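Local coordinates for DisA protein (Sorangium cellulosum, PDB 6CCA), which probably transfers methyl groups from S-adenosylmethionine to carbon, building the gem-dimethyl group of a disorazol polyketide on its assembly line, at residues 245-250 / 274-279; 210-215 / 224-229; 68-73 / 77-82. All blocks are in the same frame, centred on the assembly; numbering follows the deposited sequence.

Contact 1 of 3, residues 245-250 / 274-279; sequences ALSSHA and PRYPFV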
# COMPACT_ATOMS: atom_id res chain seq x y z
N ALA A 245 1.18 -7.84 19.89
CA ALA A 245 2.44 -7.20 20.39
C ALA A 245 2.13 -6.12 21.41
O ALA A 245 2.90 -5.86 22.35
CB ALA A 245 3.26 -6.61 19.25
N LEU A 246 1.01 -5.45 21.25
CA LEU A 246 0.70 -4.35 22.14
C LEU A 246 0.02 -4.78 23.43
O LEU A 246 -0.15 -3.95 24.31
CB LEU A 246 -0.14 -3.31 21.43
CG LEU A 246 0.60 -2.19 20.70
CD1 LEU A 246 1.75 -2.64 19.87
CD2 LEU A 246 -0.41 -1.44 19.84
N SER A 247 -0.43 -6.03 23.51
CA SER A 247 -1.47 -6.39 24.48
C SER A 247 -0.92 -6.30 25.91
O SER A 247 -1.69 -6.07 26.82
CB SER A 247 -2.07 -7.77 24.23
OG SER A 247 -1.05 -8.73 24.23
N SER A 248 0.39 -6.46 26.09
CA SER A 248 1.03 -6.26 27.40
C SER A 248 0.97 -4.83 27.90
O SER A 248 1.20 -4.64 29.10
CB SER A 248 2.50 -6.69 27.38
OG SER A 248 3.29 -5.76 26.63
N HIS A 249 0.69 -3.83 27.04
CA HIS A 249 0.45 -2.47 27.48
C HIS A 249 -0.98 -2.15 27.69
O HIS A 249 -1.33 -0.97 27.83
CB HIS A 249 0.95 -1.44 26.45
CG HIS A 249 2.43 -1.35 26.39
ND1 HIS A 249 3.20 -2.23 25.67
CD2 HIS A 249 3.30 -0.52 27.02
CE1 HIS A 249 4.47 -1.92 25.82
NE2 HIS A 249 4.56 -0.88 26.62
N ALA A 250 -1.81 -3.17 27.67
CA ALA A 250 -3.24 -2.96 27.67
C ALA A 250 -3.68 -1.94 28.71
O ALA A 250 -4.56 -1.14 28.43
CB ALA A 250 -3.98 -4.25 27.83
N PRO A 274 -13.31 -9.58 21.67
CA PRO A 274 -13.19 -10.40 22.90
C PRO A 274 -11.78 -10.53 23.49
O PRO A 274 -11.57 -10.42 24.74
CB PRO A 274 -13.78 -11.76 22.45
CG PRO A 274 -14.74 -11.41 21.38
CD PRO A 274 -13.96 -10.33 20.59
N ARG A 275 -10.80 -10.77 22.63
CA ARG A 275 -9.44 -11.02 23.14
C ARG A 275 -8.70 -9.78 23.52
O ARG A 275 -7.77 -9.84 24.34
CB ARG A 275 -8.70 -11.82 22.03
CG ARG A 275 -7.24 -12.19 22.33
CD ARG A 275 -6.71 -13.20 21.28
NE ARG A 275 -5.27 -13.36 21.36
CZ ARG A 275 -4.63 -14.10 22.27
NH1 ARG A 275 -5.30 -14.79 23.19
NH2 ARG A 275 -3.30 -14.16 22.25
N TYR A 276 -9.08 -8.63 22.94
CA TYR A 276 -8.40 -7.32 23.15
C TYR A 276 -9.38 -6.24 23.55
O TYR A 276 -9.86 -5.45 22.74
CB TYR A 276 -7.67 -6.91 21.82
CG TYR A 276 -6.72 -7.97 21.36
CD1 TYR A 276 -5.55 -8.24 22.07
CD2 TYR A 276 -6.98 -8.71 20.22
CE1 TYR A 276 -4.68 -9.24 21.63
CE2 TYR A 276 -6.11 -9.71 19.81
CZ TYR A 276 -4.95 -9.93 20.51
OH TYR A 276 -4.07 -10.90 20.05
N PRO A 277 -9.74 -6.21 24.86
CA PRO A 277 -10.77 -5.31 25.32
C PRO A 277 -10.36 -3.88 25.28
O PRO A 277 -11.21 -3.01 25.32
CB PRO A 277 -11.00 -5.72 26.80
CG PRO A 277 -10.27 -7.02 27.00
CD PRO A 277 -9.16 -7.02 25.96
N PHE A 278 -9.07 -3.61 25.12
CA PHE A 278 -8.62 -2.22 24.94
C PHE A 278 -8.96 -1.56 23.53
O PHE A 278 -8.63 -0.38 23.30
CB PHE A 278 -7.13 -2.11 25.27
CG PHE A 278 -6.23 -2.92 24.37
CD1 PHE A 278 -5.90 -4.23 24.70
CD2 PHE A 278 -5.69 -2.40 23.22
CE1 PHE A 278 -5.05 -4.99 23.91
CE2 PHE A 278 -4.84 -3.17 22.41
CZ PHE A 278 -4.50 -4.46 22.75
N VAL A 279 -9.47 -2.34 22.59
CA VAL A 279 -9.77 -1.84 21.25
C VAL A 279 -11.19 -1.35 21.15
O VAL A 279 -12.10 -2.05 21.67
CB VAL A 279 -9.58 -2.95 20.22
CG1 VAL A 279 -9.92 -2.45 18.81
CG2 VAL A 279 -8.16 -3.54 20.37
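The ring of Y276 meets S247 at its edge, near the ring plane, where CE1 of Y276 lies 4.0 Å from CB of S247, while one of its faces is covered by the aliphatic part of R275, whose CG stands 3.6 Å above the plane of the Y276 ring, offset toward the rim. F278 presents its ring to the same backbone turn obliquely: its CD1 comes within 3.7 Å of CB of A250, and its CE1 reaches CA of S247 at 3.9 Å. That approach depends on chi1 of F278, which at 62° sets CG between the backbone N and the carbonyl carbon and turns the ring to S247 and A250. Thus two aromatic rings share S247, and the meeting is purely van der Waals. The polar ends turn elsewhere. R275 NE donates to Y276 OH over 3.0 Å, with the hydroxyl oxygen tilted 23° out of the guanidinium plane; the bond is bent. E244 then accepts from the tyrosine hydroxyl and forms a salt bridge with R275, while S247 OG bonds to the carbonyl of E244. A type I turn from Y276 to V279 places both aromatics on one short loop. This loop, between helix 262-272 and strand 279-281, therefore packs against the chain that follows on from helix 239-246, with Y276 also on L243 of that helix and F278 on L253 of strand 253-257.

Contact 2 of 3, residues 210-215 / 224-229; sequences LVFLDA and EKITIL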
# COMPACT_ATOMS: atom_id res chain seq x y z
N LEU A 210 6.02 0.12 19.71
CA LEU A 210 6.55 -0.28 20.98
C LEU A 210 7.60 0.71 21.46
O LEU A 210 7.68 1.00 22.67
CB LEU A 210 7.11 -1.68 20.87
CG LEU A 210 6.03 -2.76 20.76
CD1 LEU A 210 6.65 -4.12 20.68
CD2 LEU A 210 5.03 -2.77 21.91
N VAL A 211 8.38 1.27 20.53
CA VAL A 211 9.36 2.31 20.93
C VAL A 211 8.63 3.54 21.43
O VAL A 211 8.99 4.18 22.46
CB VAL A 211 10.31 2.58 19.76
CG1 VAL A 211 11.01 3.94 19.86
CG2 VAL A 211 11.26 1.40 19.67
N PHE A 212 7.54 3.86 20.78
CA PHE A 212 6.73 4.99 21.25
C PHE A 212 6.22 4.74 22.65
O PHE A 212 6.34 5.62 23.54
CB PHE A 212 5.57 5.25 20.29
CG PHE A 212 4.78 6.45 20.64
CD1 PHE A 212 3.80 6.41 21.58
CD2 PHE A 212 5.15 7.68 20.09
CE1 PHE A 212 3.10 7.58 21.87
CE2 PHE A 212 4.46 8.84 20.38
CZ PHE A 212 3.44 8.78 21.30
N LEU A 213 5.65 3.59 22.87
CA LEU A 213 5.08 3.26 24.16
C LEU A 213 6.15 3.25 25.24
O LEU A 213 5.94 3.73 26.30
CB LEU A 213 4.30 1.95 24.13
CG LEU A 213 2.98 2.08 23.38
CD1 LEU A 213 2.43 0.76 22.92
CD2 LEU A 213 1.96 2.76 24.23
N ASP A 214 7.30 2.71 24.92
CA ASP A 214 8.38 2.65 25.89
C ASP A 214 8.82 4.02 26.31
O ASP A 214 9.15 4.22 27.41
CB ASP A 214 9.58 1.93 25.34
CG ASP A 214 9.42 0.46 25.35
OD1 ASP A 214 8.55 -0.09 26.04
OD2 ASP A 214 10.20 -0.14 24.62
N ALA A 215 8.83 4.96 25.40
CA ALA A 215 9.15 6.33 25.72
C ALA A 215 8.12 7.07 26.55
O ALA A 215 8.47 7.84 27.38
CB ALA A 215 9.43 7.10 24.46
N GLU A 224 -4.07 7.68 33.04
CA GLU A 224 -3.87 8.27 31.72
C GLU A 224 -3.51 7.17 30.67
O GLU A 224 -2.76 6.25 30.97
CB GLU A 224 -2.76 9.30 31.81
CG GLU A 224 -2.70 10.23 30.62
CD GLU A 224 -1.47 11.14 30.58
OE1 GLU A 224 -0.83 11.45 31.63
OE2 GLU A 224 -1.15 11.58 29.46
N LYS A 225 -4.03 7.28 29.46
CA LYS A 225 -3.71 6.32 28.38
C LYS A 225 -3.05 6.93 27.17
O LYS A 225 -3.20 8.12 26.90
CB LYS A 225 -4.96 5.58 27.97
CG LYS A 225 -5.47 4.74 29.16
CD LYS A 225 -6.50 3.76 28.75
CE LYS A 225 -6.88 2.95 29.99
NZ LYS A 225 -8.32 2.68 29.85
N ILE A 226 -2.37 6.07 26.42
CA ILE A 226 -1.87 6.36 25.10
C ILE A 226 -2.92 5.81 24.12
O ILE A 226 -3.41 4.69 24.36
CB ILE A 226 -0.55 5.63 24.82
CG1 ILE A 226 0.61 6.11 25.72
CG2 ILE A 226 -0.16 5.83 23.36
CD1 ILE A 226 0.95 7.55 25.49
N THR A 227 -3.28 6.63 23.12
CA THR A 227 -4.37 6.31 22.20
C THR A 227 -3.84 6.23 20.79
O THR A 227 -3.29 7.20 20.28
CB THR A 227 -5.47 7.38 22.27
OG1 THR A 227 -5.85 7.55 23.63
CG2 THR A 227 -6.71 6.94 21.53
N ILE A 228 -4.03 5.07 20.15
CA ILE A 228 -3.51 4.87 18.80
C ILE A 228 -4.70 4.66 17.89
O ILE A 228 -5.64 3.97 18.27
CB ILE A 228 -2.63 3.64 18.81
CG1 ILE A 228 -1.49 3.83 19.81
CG2 ILE A 228 -2.21 3.25 17.39
CD1 ILE A 228 -0.60 2.60 19.98
N LEU A 229 -4.69 5.30 16.74
CA LEU A 229 -5.71 5.11 15.72
C LEU A 229 -5.12 4.35 14.56
O LEU A 229 -4.13 4.79 14.03
CB LEU A 229 -6.22 6.45 15.26
CG LEU A 229 -7.03 6.52 13.96
CD1 LEU A 229 -8.35 5.86 14.27
CD2 LEU A 229 -7.24 7.95 13.53
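F212 and L213 are aimed at I226 by different first torsions. In F212, CG stands anti to the backbone N (chi1 -175°) and the ring leaves the helix toward the strand; in L213, CG is anti to the carbonyl carbon (chi1 -73°), and only the far end of the side chain comes close. On the strand, I226 offers its CG2 branch, and this one methyl takes both neighbours. CE1 of F212 lies 4.0 Å from CG2 of I226, which sits at the edge of the ring, near its plane, so the phenyl meets the isoleucine rim-on. CD2 of L213 approaches the same CG2 of I226 at 3.8 Å and is nearly as close to the branch point, at 3.9 Å from CB of I226. The leucine and isoleucine slide past each other in opposite directions, so L213 lies alongside the beta-branched carbon, whereas F212 comes in at a slant.

All three residues are buried, and the contact is wholly apolar. Beyond it, W331 meets the F212 ring edge-to-face, and L246 of helix 239-246 touches L213. I226 is held in place by backbone hydrogen bonds to H252 and E254, which join its strand to the neighbouring parallel one. Helix 196-216 thus lies against one side of a mainly parallel sheet in which strand 226-231 is flanked by strands 253-257 and 300-306. Such layering of helix on sheet, with 226-231 followed by helix 239-246, is characteristic of the Rossmann-like fold of class I methyltransferases.

Contact 3 of 3, residues 68-73 / 77-82; sequences LLLCIF and GAFQRA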
# COMPACT_ATOMS: atom_id res chain seq x y z
N LEU A 68 3.61 -11.57 -18.90
CA LEU A 68 2.24 -11.96 -18.60
C LEU A 68 1.28 -11.00 -19.24
O LEU A 68 0.24 -11.42 -19.76
CB LEU A 68 2.07 -11.96 -17.04
CG LEU A 68 0.80 -12.65 -16.52
CD1 LEU A 68 0.64 -14.13 -16.92
CD2 LEU A 68 0.78 -12.43 -14.99
N LEU A 69 1.57 -9.70 -19.13
CA LEU A 69 0.75 -8.70 -19.73
C LEU A 69 0.68 -8.87 -21.27
O LEU A 69 -0.39 -8.78 -21.85
CB LEU A 69 1.24 -7.30 -19.36
CG LEU A 69 0.47 -6.17 -19.97
CD1 LEU A 69 -1.01 -6.20 -19.67
CD2 LEU A 69 1.06 -4.82 -19.52
N LEU A 70 1.80 -9.09 -21.90
CA LEU A 70 1.76 -9.34 -23.35
C LEU A 70 0.82 -10.54 -23.65
O LEU A 70 -0.05 -10.47 -24.57
CB LEU A 70 3.12 -9.60 -23.89
CG LEU A 70 3.20 -9.86 -25.42
CD1 LEU A 70 2.54 -8.80 -26.28
CD2 LEU A 70 4.67 -10.07 -25.85
N CYS A 71 0.97 -11.60 -22.86
CA CYS A 71 0.11 -12.78 -22.96
C CYS A 71 -1.36 -12.44 -22.80
O CYS A 71 -2.18 -12.93 -23.59
CB CYS A 71 0.57 -13.88 -22.02
SG CYS A 71 -0.12 -15.50 -22.48
N ILE A 72 -1.72 -11.55 -21.86
CA ILE A 72 -3.12 -11.17 -21.70
C ILE A 72 -3.69 -10.52 -22.99
O ILE A 72 -4.75 -10.90 -23.52
CB ILE A 72 -3.26 -10.18 -20.52
CG1 ILE A 72 -3.05 -10.94 -19.21
CG2 ILE A 72 -4.62 -9.45 -20.58
CD1 ILE A 72 -2.76 -10.08 -18.00
N PHE A 73 -2.98 -9.56 -23.52
CA PHE A 73 -3.39 -9.01 -24.84
C PHE A 73 -3.52 -10.09 -25.95
O PHE A 73 -4.51 -10.07 -26.73
CB PHE A 73 -2.45 -7.89 -25.27
CG PHE A 73 -2.70 -6.58 -24.57
CD1 PHE A 73 -3.69 -5.72 -25.03
CD2 PHE A 73 -1.94 -6.21 -23.50
CE1 PHE A 73 -3.93 -4.50 -24.40
CE2 PHE A 73 -2.14 -4.99 -22.87
CZ PHE A 73 -3.12 -4.12 -23.31
N GLY A 77 -6.57 -11.40 -28.50
CA GLY A 77 -6.41 -11.23 -29.95
C GLY A 77 -5.69 -9.96 -30.34
O GLY A 77 -5.96 -9.38 -31.41
N ALA A 78 -4.80 -9.48 -29.48
CA ALA A 78 -3.96 -8.34 -29.80
C ALA A 78 -2.49 -8.64 -29.59
O ALA A 78 -2.05 -9.48 -28.75
CB ALA A 78 -4.39 -7.10 -29.00
N PHE A 79 -1.70 -7.97 -30.41
CA PHE A 79 -0.30 -8.07 -30.36
C PHE A 79 0.22 -9.48 -30.48
O PHE A 79 1.21 -9.82 -29.85
CB PHE A 79 0.23 -7.44 -29.03
CG PHE A 79 -0.29 -6.10 -28.74
CD1 PHE A 79 -0.49 -5.17 -29.75
CD2 PHE A 79 -0.50 -5.69 -27.42
CE1 PHE A 79 -0.93 -3.90 -29.49
CE2 PHE A 79 -0.96 -4.42 -27.15
CZ PHE A 79 -1.20 -3.51 -28.18
N GLN A 80 -0.39 -10.30 -31.35
CA GLN A 80 0.03 -11.67 -31.52
C GLN A 80 1.28 -11.82 -32.33
O GLN A 80 2.00 -12.81 -32.16
CB GLN A 80 -1.12 -12.53 -32.08
CG GLN A 80 -2.20 -12.70 -31.04
CD GLN A 80 -3.59 -12.97 -31.59
OE1 GLN A 80 -4.20 -14.00 -31.27
NE2 GLN A 80 -4.11 -12.05 -32.38
N ARG A 81 1.62 -10.79 -33.14
CA ARG A 81 2.71 -10.90 -34.09
C ARG A 81 3.53 -9.59 -34.16
O ARG A 81 2.94 -8.53 -34.01
CB ARG A 81 2.08 -11.18 -35.48
CG ARG A 81 1.60 -12.63 -35.69
CD ARG A 81 0.63 -12.81 -36.88
NE ARG A 81 -0.72 -12.35 -36.54
CZ ARG A 81 -1.68 -13.08 -35.93
NH1 ARG A 81 -1.47 -14.35 -35.58
NH2 ARG A 81 -2.86 -12.52 -35.67
N ALA A 82 4.84 -9.73 -34.31
CA ALA A 82 5.75 -8.62 -34.65
C ALA A 82 5.41 -7.90 -35.99
O ALA A 82 5.03 -8.58 -36.94
CB ALA A 82 7.15 -9.13 -34.68
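F73 and F79 form the largest apolar part of the contact, side by side and pointing the same way. Their centroids are 5.0 Å apart and their planes make 45°, an oblique pairing. CE2 of F79 lies 3.7 Å above one face of the F73 ring, displaced toward its rim, while CD2 of F79 presses on the root of the other side chain, 3.6 Å from CB of F73. A turn earlier on the helix, L70 reaches the second phenylalanine with one branch: its CD1 lies 3.8 Å from CB of F79. With CG anti to the backbone N, the L70 side chain, which starts out along the flank of the loop, ends with CD1 against F79. A78 completes the first shell, its CB 4.3 Å from CD1 of F73 and oblique to that ring.

What positions these groups is the end of the helix. G77 leaves helical geometry with positive phi in a Schellman motif, and the chain folds back so that the A78 amide donates to the carbonyl O of F73 over 2.8 Å. The N-H...O angle is 159°, but the donor stands 43° out of the carbonyl plane. F79 too has a positive phi, a backbone bend consistent with its ring turning back to F73. Its carbonyl accepts from the side-chain amide of Q74, a further tie between loop and helix.

Outside this shell, F73 packs on L95 of helix 88-95 and on L112 of helix 102-114, and F79 touches L91 and L112 of the same two helices. The contact therefore joins the C-terminal end of helix 55-75 and the loop leading to strand 85-87 to the hydrophobic core of the N-terminal helical region.

From the N terminus, contact 3 comes first and spans the shortest interval: residues 68-73 and 77-82 close the turn at the end of helix 55-75. Contact 2 follows, bridging the connection from helix 196-216 into strand 226-231, and contact 1 closes a longer loop that includes strand 253-257 and helix 262-272. The three are in series along the chain; none encloses or crosses another. Contacts 1 and 2 nevertheless touch, through L246 and H249 against L210 and L213, so helix 196-216, strand 226-231 and helix 239-246 with the chain after it pack as one unit. Contact 3 lies on the opposite side of the chain's centre, its centre about 51 Å from that of contact 1.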